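Local coordinates for Alpha/beta hydrolase fold protein (Nakamurella multipartita, PDB 4Y7D) that probably acts as a hydrolase of the alpha/beta hydrolase fold, though its substrate is not known, at residues A[83-86]-A[87-91]; A[114-117]-A[118-122]; A[172-175]-A[176-180]; A[278-281]-A[282-286]. All coordinates share one frame; numbering follows the deposited sequence.

Interaction 1. Residues A[83-86]-A[87-91]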
loop_
_atom_site.group_PDB
_atom_site.type_symbol
_atom_site.label_atom_id
_atom_site.label_comp_id
_atom_site.label_asym_id
_atom_site.label_seq_id
_atom_site.Cartn_x
_atom_site.Cartn_y
_atom_site.Cartn_z
ATOM N N ASP A 83 10.932 -7.767 8.913
ATOM C CA ASP A 83 11.034 -9.222 8.983
ATOM C C ASP A 83 10.044 -9.841 9.970
ATOM O O ASP A 83 9.440 -10.891 9.659
ATOM C CB ASP A 83 12.440 -9.672 9.327
ATOM C CG ASP A 83 12.669 -11.118 8.987
ATOM O OD1 ASP A 83 12.690 -11.479 7.771
ATOM O OD2 ASP A 83 12.822 -11.889 9.936
ATOM N N GLU A 84 9.849 -9.197 11.123
ATOM C CA GLU A 84 8.831 -9.634 12.073
ATOM C C GLU A 84 7.388 -9.479 11.525
ATOM O O GLU A 84 6.532 -10.285 11.811
ATOM C CB GLU A 84 8.955 -8.900 13.390
ATOM C CG GLU A 84 10.238 -9.286 14.094
ATOM C CD GLU A 84 10.638 -8.374 15.250
ATOM O OE1 GLU A 84 10.155 -7.245 15.373
ATOM O OE2 GLU A 84 11.449 -8.838 16.038
ATOM N N GLN A 85 7.131 -8.411 10.770
ATOM C CA GLN A 85 5.831 -8.266 10.136
ATOM C C GLN A 85 5.596 -9.361 9.105
ATOM O O GLN A 85 4.493 -9.906 9.059
ATOM C CB GLN A 85 5.652 -6.838 9.592
ATOM C CG GLN A 85 5.639 -5.853 10.747
ATOM C CD GLN A 85 5.317 -4.418 10.411
ATOM O OE1 GLN A 85 4.993 -4.087 9.265
ATOM N NE2 GLN A 85 5.347 -3.548 11.451
ATOM N N ALA A 86 6.608 -9.707 8.304
ATOM C CA ALA A 86 6.509 -10.871 7.409
ATOM C C ALA A 86 6.177 -12.156 8.204
ATOM O O ALA A 86 5.321 -12.968 7.778
ATOM C CB ALA A 86 7.786 -11.068 6.659
ATOM N N GLU A 87 6.852 -12.346 9.333
ATOM C CA GLU A 87 6.613 -13.504 10.193
ATOM C C GLU A 87 5.186 -13.521 10.682
ATOM O O GLU A 87 4.548 -14.589 10.725
ATOM C CB GLU A 87 7.582 -13.566 11.366
ATOM C CG GLU A 87 7.721 -14.960 11.962
ATOM C CD GLU A 87 8.327 -15.985 10.986
ATOM O OE1 GLU A 87 9.179 -15.634 10.156
ATOM O OE2 GLU A 87 7.982 -17.175 11.102
ATOM N N LEU A 88 4.639 -12.353 10.975
ATOM C CA LEU A 88 3.246 -12.236 11.383
ATOM C C LEU A 88 2.315 -12.604 10.276
ATOM O O LEU A 88 1.352 -13.300 10.511
ATOM C CB LEU A 88 2.936 -10.797 11.841
ATOM C CG LEU A 88 1.541 -10.488 12.369
ATOM C CD1 LEU A 88 1.197 -11.277 13.609
ATOM C CD2 LEU A 88 1.374 -9.005 12.651
ATOM N N TYR A 89 2.609 -12.181 9.049
ATOM C CA TYR A 89 1.732 -12.516 7.936
ATOM C C TYR A 89 1.689 -14.027 7.703
ATOM O O TYR A 89 0.633 -14.625 7.419
ATOM C CB TYR A 89 2.185 -11.857 6.594
ATOM C CG TYR A 89 2.367 -10.347 6.644
ATOM C CD1 TYR A 89 1.629 -9.567 7.551
ATOM C CD2 TYR A 89 3.242 -9.717 5.772
ATOM C CE1 TYR A 89 1.782 -8.187 7.593
ATOM C CE2 TYR A 89 3.435 -8.335 5.834
ATOM C CZ TYR A 89 2.708 -7.595 6.733
ATOM O OH TYR A 89 2.902 -6.257 6.845
ATOM N N ALA A 90 2.836 -14.668 7.802
ATOM C CA ALA A 90 2.886 -16.154 7.620
ATOM C C ALA A 90 2.123 -16.814 8.754
ATOM O O ALA A 90 1.422 -17.809 8.537
ATOM C CB ALA A 90 4.345 -16.639 7.593
ATOM N N ALA A 91 2.255 -16.271 9.958
ATOM C CA ALA A 91 1.488 -16.789 11.098
ATOM C C ALA A 91 -0.023 -16.542 10.953
ATOM O O ALA A 91 -0.847 -17.368 11.360
ATOM C CB ALA A 91 2.024 -16.200 12.397
#

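Interaction 2. Residues A[114-117]-A[118-122]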
loop_
_atom_site.group_PDB
_atom_site.type_symbol
_atom_site.label_atom_id
_atom_site.label_comp_id
_atom_site.label_asym_id
_atom_site.label_seq_id
_atom_site.Cartn_x
_atom_site.Cartn_y
_atom_site.Cartn_z
ATOM N N TYR A 114 8.093 -7.663 0.804
ATOM C CA TYR A 114 9.306 -8.206 0.248
ATOM C C TYR A 114 9.930 -9.245 1.182
ATOM O O TYR A 114 10.375 -10.319 0.698
ATOM C CB TYR A 114 10.319 -7.150 -0.101
ATOM C CG TYR A 114 9.976 -6.303 -1.302
ATOM C CD1 TYR A 114 9.626 -6.889 -2.543
ATOM C CD2 TYR A 114 9.964 -4.925 -1.212
ATOM C CE1 TYR A 114 9.372 -6.122 -3.646
ATOM C CE2 TYR A 114 9.709 -4.121 -2.327
ATOM C CZ TYR A 114 9.386 -4.717 -3.540
ATOM O OH TYR A 114 9.131 -3.953 -4.641
ATOM N N ARG A 115 9.972 -8.978 2.478
ATOM C CA ARG A 115 10.503 -9.989 3.400
ATOM C C ARG A 115 9.703 -11.318 3.399
ATOM O O ARG A 115 10.277 -12.412 3.556
ATOM C CB ARG A 115 10.637 -9.453 4.826
ATOM C CG ARG A 115 11.741 -8.410 5.034
ATOM C CD ARG A 115 13.105 -8.860 4.507
ATOM N NE ARG A 115 13.608 -9.974 5.305
ATOM C CZ ARG A 115 14.552 -10.814 4.929
ATOM N NH1 ARG A 115 15.055 -10.794 3.686
ATOM N NH2 ARG A 115 14.935 -11.751 5.794
ATOM N N LEU A 116 8.391 -11.210 3.291
ATOM C CA LEU A 116 7.546 -12.394 3.231
ATOM C C LEU A 116 7.898 -13.194 1.971
ATOM O O LEU A 116 8.125 -14.406 2.021
ATOM C CB LEU A 116 6.074 -11.987 3.204
ATOM C CG LEU A 116 5.078 -13.160 3.188
ATOM C CD1 LEU A 116 5.160 -13.992 4.478
ATOM C CD2 LEU A 116 3.668 -12.685 2.970
ATOM N N ALA A 117 7.983 -12.510 0.825
ATOM C CA ALA A 117 8.328 -13.206 -0.410
ATOM C C ALA A 117 9.750 -13.795 -0.390
ATOM O O ALA A 117 9.979 -14.870 -0.951
ATOM C CB ALA A 117 8.121 -12.299 -1.645
ATOM N N ALA A 118 10.692 -13.090 0.244
ATOM C CA ALA A 118 12.094 -13.510 0.328
ATOM C C ALA A 118 12.305 -14.688 1.237
ATOM O O ALA A 118 13.006 -15.636 0.872
ATOM C CB ALA A 118 12.987 -12.336 0.787
ATOM N N ARG A 119 11.745 -14.639 2.437
ATOM C CA ARG A 119 12.015 -15.618 3.463
ATOM C C ARG A 119 10.967 -16.693 3.603
ATOM O O ARG A 119 11.269 -17.761 4.126
ATOM C CB ARG A 119 12.253 -14.864 4.797
ATOM C CG ARG A 119 12.884 -15.722 5.894
ATOM C CD ARG A 119 13.429 -14.883 7.054
ATOM N NE ARG A 119 12.389 -14.006 7.567
ATOM C CZ ARG A 119 11.386 -14.407 8.353
ATOM N NH1 ARG A 119 11.309 -15.693 8.742
ATOM N NH2 ARG A 119 10.446 -13.523 8.744
ATOM N N HIS A 120 9.753 -16.461 3.105
ATOM C CA HIS A 120 8.669 -17.426 3.089
ATOM C C HIS A 120 8.157 -17.626 1.652
ATOM O O HIS A 120 6.956 -17.479 1.378
ATOM C CB HIS A 120 7.527 -16.918 3.959
ATOM C CG HIS A 120 7.847 -16.815 5.419
ATOM N ND1 HIS A 120 7.570 -17.830 6.301
ATOM C CD2 HIS A 120 8.369 -15.808 6.155
ATOM C CE1 HIS A 120 7.941 -17.465 7.515
ATOM N NE2 HIS A 120 8.413 -16.238 7.452
ATOM N N PRO A 121 9.043 -17.962 0.715
ATOM C CA PRO A 121 8.609 -18.081 -0.694
ATOM C C PRO A 121 7.487 -19.092 -0.948
ATOM O O PRO A 121 6.663 -18.899 -1.836
ATOM C CB PRO A 121 9.908 -18.506 -1.416
ATOM C CG PRO A 121 10.679 -19.242 -0.346
ATOM C CD PRO A 121 10.462 -18.361 0.865
ATOM N N ASP A 122 7.427 -20.152 -0.156
ATOM C CA ASP A 122 6.357 -21.136 -0.319
ATOM C C ASP A 122 4.956 -20.570 -0.000
ATOM O O ASP A 122 3.966 -21.227 -0.319
ATOM C CB ASP A 122 6.601 -22.347 0.615
ATOM C CG ASP A 122 7.819 -23.181 0.201
ATOM O OD1 ASP A 122 8.390 -22.970 -0.887
ATOM O OD2 ASP A 122 8.200 -24.079 0.987
#

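Interaction 3. Residues A[172-175]-A[176-180]. With NA (sodium ion), chain D.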
loop_
_atom_site.group_PDB
_atom_site.type_symbol
_atom_site.label_atom_id
_atom_site.label_comp_id
_atom_site.label_asym_id
_atom_site.label_seq_id
_atom_site.Cartn_x
_atom_site.Cartn_y
_atom_site.Cartn_z
ATOM N N SER A 172 -7.428 17.389 -5.700
ATOM C CA SER A 172 -6.409 18.265 -6.232
ATOM C C SER A 172 -5.178 18.369 -5.322
ATOM O O SER A 172 -4.059 18.244 -5.790
ATOM C CB SER A 172 -6.995 19.637 -6.502
ATOM O OG SER A 172 -6.041 20.497 -7.106
ATOM N N ALA A 173 -5.397 18.589 -4.038
ATOM C CA ALA A 173 -4.326 18.670 -3.082
ATOM C C ALA A 173 -3.514 17.396 -3.019
ATOM O O ALA A 173 -2.278 17.433 -2.937
ATOM C CB ALA A 173 -4.892 18.993 -1.710
ATOM N N THR A 174 -4.205 16.259 -3.086
ATOM C CA THR A 174 -3.566 14.954 -2.999
ATOM C C THR A 174 -2.725 14.655 -4.270
ATOM O O THR A 174 -1.575 14.238 -4.177
ATOM C CB THR A 174 -4.621 13.846 -2.762
ATOM O OG1 THR A 174 -5.371 14.149 -1.557
ATOM C CG2 THR A 174 -3.934 12.494 -2.632
ATOM N N ILE A 175 -3.298 14.895 -5.443
ATOM C CA ILE A 175 -2.544 14.663 -6.705
ATOM C C ILE A 175 -1.289 15.549 -6.754
ATOM O O ILE A 175 -0.185 15.083 -7.085
ATOM C CB ILE A 175 -3.440 14.848 -7.933
ATOM C CG1 ILE A 175 -4.529 13.776 -7.940
ATOM C CG2 ILE A 175 -2.631 14.830 -9.251
ATOM C CD1 ILE A 175 -4.057 12.362 -7.681
ATOM N N ALA A 176 -1.438 16.809 -6.365
ATOM C CA ALA A 176 -0.260 17.691 -6.292
ATOM C C ALA A 176 0.790 17.229 -5.276
ATOM O O ALA A 176 1.970 17.268 -5.580
ATOM C CB ALA A 176 -0.654 19.149 -6.031
ATOM N N ALA A 177 0.369 16.775 -4.101
ATOM C CA ALA A 177 1.298 16.345 -3.095
ATOM C C ALA A 177 2.038 15.080 -3.494
ATOM O O ALA A 177 3.135 14.841 -3.007
ATOM C CB ALA A 177 0.571 16.082 -1.775
ATOM N N GLU A 178 1.412 14.226 -4.298
ATOM C CA GLU A 178 1.947 12.880 -4.520
ATOM C C GLU A 178 2.701 12.711 -5.819
ATOM O O GLU A 178 3.091 11.577 -6.180
ATOM C CB GLU A 178 0.817 11.855 -4.393
ATOM C CG GLU A 178 0.267 11.802 -2.976
ATOM C CD GLU A 178 1.338 11.390 -1.991
ATOM O OE1 GLU A 178 1.918 10.304 -2.157
ATOM O OE2 GLU A 178 1.564 12.137 -1.011
ATOM N N GLY A 179 2.914 13.835 -6.510
ATOM C CA GLY A 179 3.631 13.827 -7.782
ATOM C C GLY A 179 4.425 15.096 -8.006
ATOM O O GLY A 179 4.315 16.086 -7.222
ATOM N N HIS A 180 5.216 15.049 -9.077
ATOM C CA HIS A 180 6.004 16.192 -9.551
ATOM C C HIS A 180 5.361 16.844 -10.764
ATOM O O HIS A 180 6.046 17.544 -11.516
ATOM C CB HIS A 180 7.397 15.701 -9.952
ATOM C CG HIS A 180 8.240 15.248 -8.803
ATOM N ND1 HIS A 180 8.596 16.085 -7.764
ATOM C CD2 HIS A 180 8.854 14.068 -8.562
ATOM C CE1 HIS A 180 9.364 15.424 -6.913
ATOM N NE2 HIS A 180 9.548 14.204 -7.380
HETATM NA NA NA D . 3.860 18.249 -6.514
HETATM O O HOH W 1 5.148 16.946 -4.517
HETATM O O HOH W 2 5.799 19.437 -7.401
HETATM O O HOH W 3 2.376 18.775 -8.535
HETATM O O HOH W 4 3.034 20.357 -5.628
#

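Interaction 4. Residues A[278-281]-A[282-286]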
loop_
_atom_site.group_PDB
_atom_site.type_symbol
_atom_site.label_atom_id
_atom_site.label_comp_id
_atom_site.label_asym_id
_atom_site.label_seq_id
_atom_site.Cartn_x
_atom_site.Cartn_y
_atom_site.Cartn_z
ATOM N N HIS A 278 2.100 8.993 -7.033
ATOM C CA HIS A 278 2.124 7.844 -6.131
ATOM C C HIS A 278 0.844 6.982 -6.192
ATOM O O HIS A 278 0.892 5.786 -5.895
ATOM C CB HIS A 278 2.389 8.318 -4.696
ATOM C CG HIS A 278 2.851 7.239 -3.779
ATOM N ND1 HIS A 278 3.873 6.355 -4.110
ATOM C CD2 HIS A 278 2.511 6.964 -2.502
ATOM C CE1 HIS A 278 4.123 5.579 -3.073
ATOM N NE2 HIS A 278 3.306 5.927 -2.088
ATOM N N LEU A 279 -0.284 7.558 -6.616
ATOM C CA LEU A 279 -1.568 6.852 -6.703
ATOM C C LEU A 279 -1.834 6.285 -8.106
ATOM O O LEU A 279 -2.915 5.736 -8.375
ATOM C CB LEU A 279 -2.735 7.808 -6.369
ATOM C CG LEU A 279 -2.939 8.152 -4.880
ATOM C CD1 LEU A 279 -1.832 8.969 -4.292
ATOM C CD2 LEU A 279 -4.275 8.876 -4.694
ATOM N N ALA A 280 -0.870 6.396 -9.000
ATOM C CA ALA A 280 -1.087 6.004 -10.404
ATOM C C ALA A 280 -1.756 4.654 -10.688
ATOM O O ALA A 280 -2.568 4.551 -11.599
ATOM C CB ALA A 280 0.237 6.078 -11.152
ATOM N N PHE A 281 -1.400 3.618 -9.953
ATOM C CA PHE A 281 -1.904 2.265 -10.249
ATOM C C PHE A 281 -3.448 2.262 -10.152
ATOM O O PHE A 281 -4.070 1.463 -10.817
ATOM C CB PHE A 281 -1.257 1.278 -9.279
ATOM C CG PHE A 281 -1.741 -0.141 -9.366
ATOM C CD1 PHE A 281 -1.428 -0.948 -10.424
ATOM C CD2 PHE A 281 -2.486 -0.701 -8.320
ATOM C CE1 PHE A 281 -1.808 -2.273 -10.432
ATOM C CE2 PHE A 281 -2.911 -2.024 -8.363
ATOM C CZ PHE A 281 -2.552 -2.809 -9.414
ATOM N N TRP A 282 -4.025 3.144 -9.323
ATOM C CA TRP A 282 -5.454 3.278 -9.197
ATOM C C TRP A 282 -6.068 4.428 -9.954
ATOM O O TRP A 282 -7.235 4.313 -10.355
ATOM C CB TRP A 282 -5.902 3.363 -7.729
ATOM C CG TRP A 282 -5.624 2.082 -6.961
ATOM C CD1 TRP A 282 -6.476 1.004 -6.791
ATOM C CD2 TRP A 282 -4.416 1.742 -6.268
ATOM N NE1 TRP A 282 -5.879 0.042 -6.024
ATOM C CE2 TRP A 282 -4.616 0.460 -5.683
ATOM C CE3 TRP A 282 -3.194 2.403 -6.055
ATOM C CZ2 TRP A 282 -3.635 -0.183 -4.977
ATOM C CZ3 TRP A 282 -2.215 1.759 -5.321
ATOM C CH2 TRP A 282 -2.454 0.473 -4.780
ATOM N N VAL A 283 -5.350 5.518 -10.143
ATOM C CA VAL A 283 -5.969 6.721 -10.703
ATOM C C VAL A 283 -5.426 7.219 -12.054
ATOM O O VAL A 283 -5.992 8.142 -12.634
ATOM C CB VAL A 283 -5.994 7.887 -9.679
ATOM C CG1 VAL A 283 -6.605 7.403 -8.364
ATOM C CG2 VAL A 283 -4.619 8.534 -9.506
ATOM N N HIS A 284 -4.357 6.615 -12.569
ATOM C CA HIS A 284 -3.746 7.087 -13.836
ATOM C C HIS A 284 -4.680 6.684 -14.969
ATOM O O HIS A 284 -5.324 5.618 -14.895
ATOM C CB HIS A 284 -2.359 6.476 -13.974
ATOM C CG HIS A 284 -1.589 6.935 -15.166
ATOM N ND1 HIS A 284 -1.836 6.454 -16.433
ATOM C CD2 HIS A 284 -0.595 7.844 -15.306
ATOM C CE1 HIS A 284 -1.036 7.039 -17.302
ATOM N NE2 HIS A 284 -0.269 7.881 -16.642
ATOM N N PRO A 285 -4.775 7.496 -16.033
ATOM C CA PRO A 285 -5.749 7.168 -17.096
ATOM C C PRO A 285 -5.489 5.878 -17.843
ATOM O O PRO A 285 -6.381 5.371 -18.437
ATOM C CB PRO A 285 -5.644 8.363 -18.060
ATOM C CG PRO A 285 -4.337 9.035 -17.710
ATOM C CD PRO A 285 -4.195 8.832 -16.230
ATOM N N ASP A 286 -4.265 5.372 -17.822
ATOM C CA ASP A 286 -3.898 4.103 -18.472
ATOM C C ASP A 286 -3.686 2.955 -17.477
ATOM O O ASP A 286 -3.035 1.929 -17.832
ATOM C CB ASP A 286 -2.619 4.322 -19.286
ATOM C CG ASP A 286 -2.777 5.462 -20.297
ATOM O OD1 ASP A 286 -3.877 5.668 -20.817
ATOM O OD2 ASP A 286 -1.817 6.191 -20.501
#

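Interaction 1. Residues A[83-86]-A[87-91]
The ring of Tyr89 lies over the backbone carbonyl of Gln85, one turn earlier on the same helix. Gln85 O sits above the centre of one ring face, and its distance to Tyr89 CG is 3.2 Å. The same oxygen accepts the backbone N-H of Tyr89, with Tyr89 N 3.0 Å from Gln85 O and an N-H...O angle of 152°. Tyr89 CG points away from its own carbonyl carbon (chi1 -54°), which swings the ring back over the preceding turn. The two side chains then run alongside each other, with Gln85 CB 3.9 Å from Tyr89 OH. The Gln85 amide and the Tyr89 ring planes are 57° apart. Helix 82-95 joins strand 62-66 to strand 101-106 in the alpha/beta hydrolase fold, and Tyr89 is packed against Leu37 and Val39 of strand 35-39, which runs between those two. Tyr89 OH is hydrogen-bonded to Ser112 OG, while Gln85 OE1 takes Arg68 NH2 and Gln85 NE2 gives to Gly79 O. With an alanine in place of Tyr89, the ring over Gln85 O is gone, Ser112 OG would probably lose its hydroxyl mate, and a gap would be likely to open beside Leu37 and Val39. The helix is held by Glu87 N to Asp83 O (3.0 Å), Leu88 N to Glu84 O (2.9 Å) and Ala90 N to Ala86 O (3.0 Å). Asp83 OD1 and Glu87 OE1 both form salt bridges with Arg119 of helix 110-119, whose charge probably offsets theirs.

Interaction 2. Residues A[114-117]-A[118-122]
Arg115 and Arg119 lie one turn apart on helix 110-119, and their guanidinium groups meet near Asp83. Arg115 NH2 comes in at the edge of the Arg119 guanidinium, 3.8 Å from Arg119 NE, with the two planes 38° apart. Arg119 CB lies over one face of the Arg115 guanidinium. The Arg115 chain is bent at chi2 and chi3 (-52° and -67°), which turns it along the helix, toward the next turn and Arg119. Asp83 OD1 takes a salt bridge from both Arg115 NH2 and Arg119 NE. Glu87 OE1 accepts from Arg119 NH1 and His120 NE2, and Arg115 NH1 is paired with Glu234 OE1 and Leu233 O. The two like charges are therefore probably balanced by the carboxylates around them. Tyr114 OH is hydrogen-bonded to Ser129 OG. Backbone bonds run from Ala118 N to Tyr114 O (2.8 Å), Arg119 N to Arg115 O (2.9 Å) and His120 N to Leu116 O (2.8 Å). Pro121 has no N-H to give; its CA lies 3.5 Å from Ala117 O. Leu116 CD1 touches His120 CB at 3.8 Å. This is the C-terminal end of the helix in strand 101-106, helix 110-119, strand 124-130, a beta-alpha-beta unit of the alpha/beta hydrolase fold.

Interaction 3. Residues A[172-175]-A[176-180]
At the C-terminal end of helix 167-177, where Glu178 N meets Thr174 O and Ile175 O, the chain turns away and its carbonyls bind a sodium ion. Glu178 N lies 3.0 Å from Thr174 O, and its second bond, to Ile175 O at 3.3 Å, is weak. The backbone angles of Glu178 are the first to leave the helical range. The sodium ion is held by Ala176 O at 2.3 Å and Gly179 O at 2.3 Å. Four waters complete six ligands. Gly179 is extended, which carries its carbonyl round to the metal. Water 1 also gives a weak bond to Ala177 O. The helix belongs to the helical region between strands 124-130 and 242-247, the place where a cap is inserted in many alpha/beta hydrolases. Within it, Ile175 packs on Val186 and Ile193 of helix 183-194, and Thr174 on helix 197-209. Ala176 is gripped at both ends of its backbone, since its N gives to Ser172 O at 3.0 Å with an angle of 168° while its O faces the metal. The C-terminal end of a helix dipole would probably favour a cation there. Glu178 CG is anti to its carbonyl carbon (chi1 -65°), which lays it 3.3 Å from Thr174 O. Thr174 OG1 is bonded to Leu170 O, and Thr174 CG2 lies 4.3 Å from Glu178 CG.

Interaction 4. Residues A[278-281]-A[282-286]
Phe281 turns its edge to the face of Trp282, its neighbour in the short helix 280-283, just after the presumed catalytic histidine of the alpha/beta hydrolase fold. That histidine, His278, is bonded to Ser107 and Asp250, consistent with a catalytic triad. The ring pair is T-shaped, with planes at 89°. Phe281 CD2 is above the middle of the indole, 3.6 Å from Trp282 CZ2. Phe281 CG is anti to the backbone N (chi1 175°), which brings its CD2 edge over the face of the indole. Trp282 NE1 is bonded to Met52 O. A leucine in place of Trp282 would probably leave Met52 O without its N-H and the Phe281 edge without a face to meet. Leu279 O holds the turn tight, taking Trp282 N (3.0 Å) and Val283 N (3.0 Å) from opposite faces of its plane. Leu279 CB also meets Val283 CG2 at 3.7 Å. His284 is still buried: its N reaches Ala280 O at 2.9 Å, and its NE2 is hydrogen-bonded to Asp274 O. Beyond it Pro285 and Asp286 are exposed. Asp286 N gives a 3.0 Å hydrogen bond to His284 ND1, with an angle of 165°.

In the fold
Each interaction lies within one turn or so of the chain, and all four follow in series, with none nested or crossing. Interactions 1 and 2 come first, on helices 82-95 and 110-119, which pack together on one side of the sheet through salt bridges and Ala86 against Leu116. Interaction 3 follows in the helical region between strands 124-130 and 242-247. Interaction 4 comes last, after strand 269-273, and touches interaction 3: Glu178 O probably bonds His278 N, and Leu279 packs on Glu178 and Thr174. This ties the inserted helices to the loop of His278. Interactions 1 and 3 have centres about 32 Å apart, on opposite sides of the chain's centre.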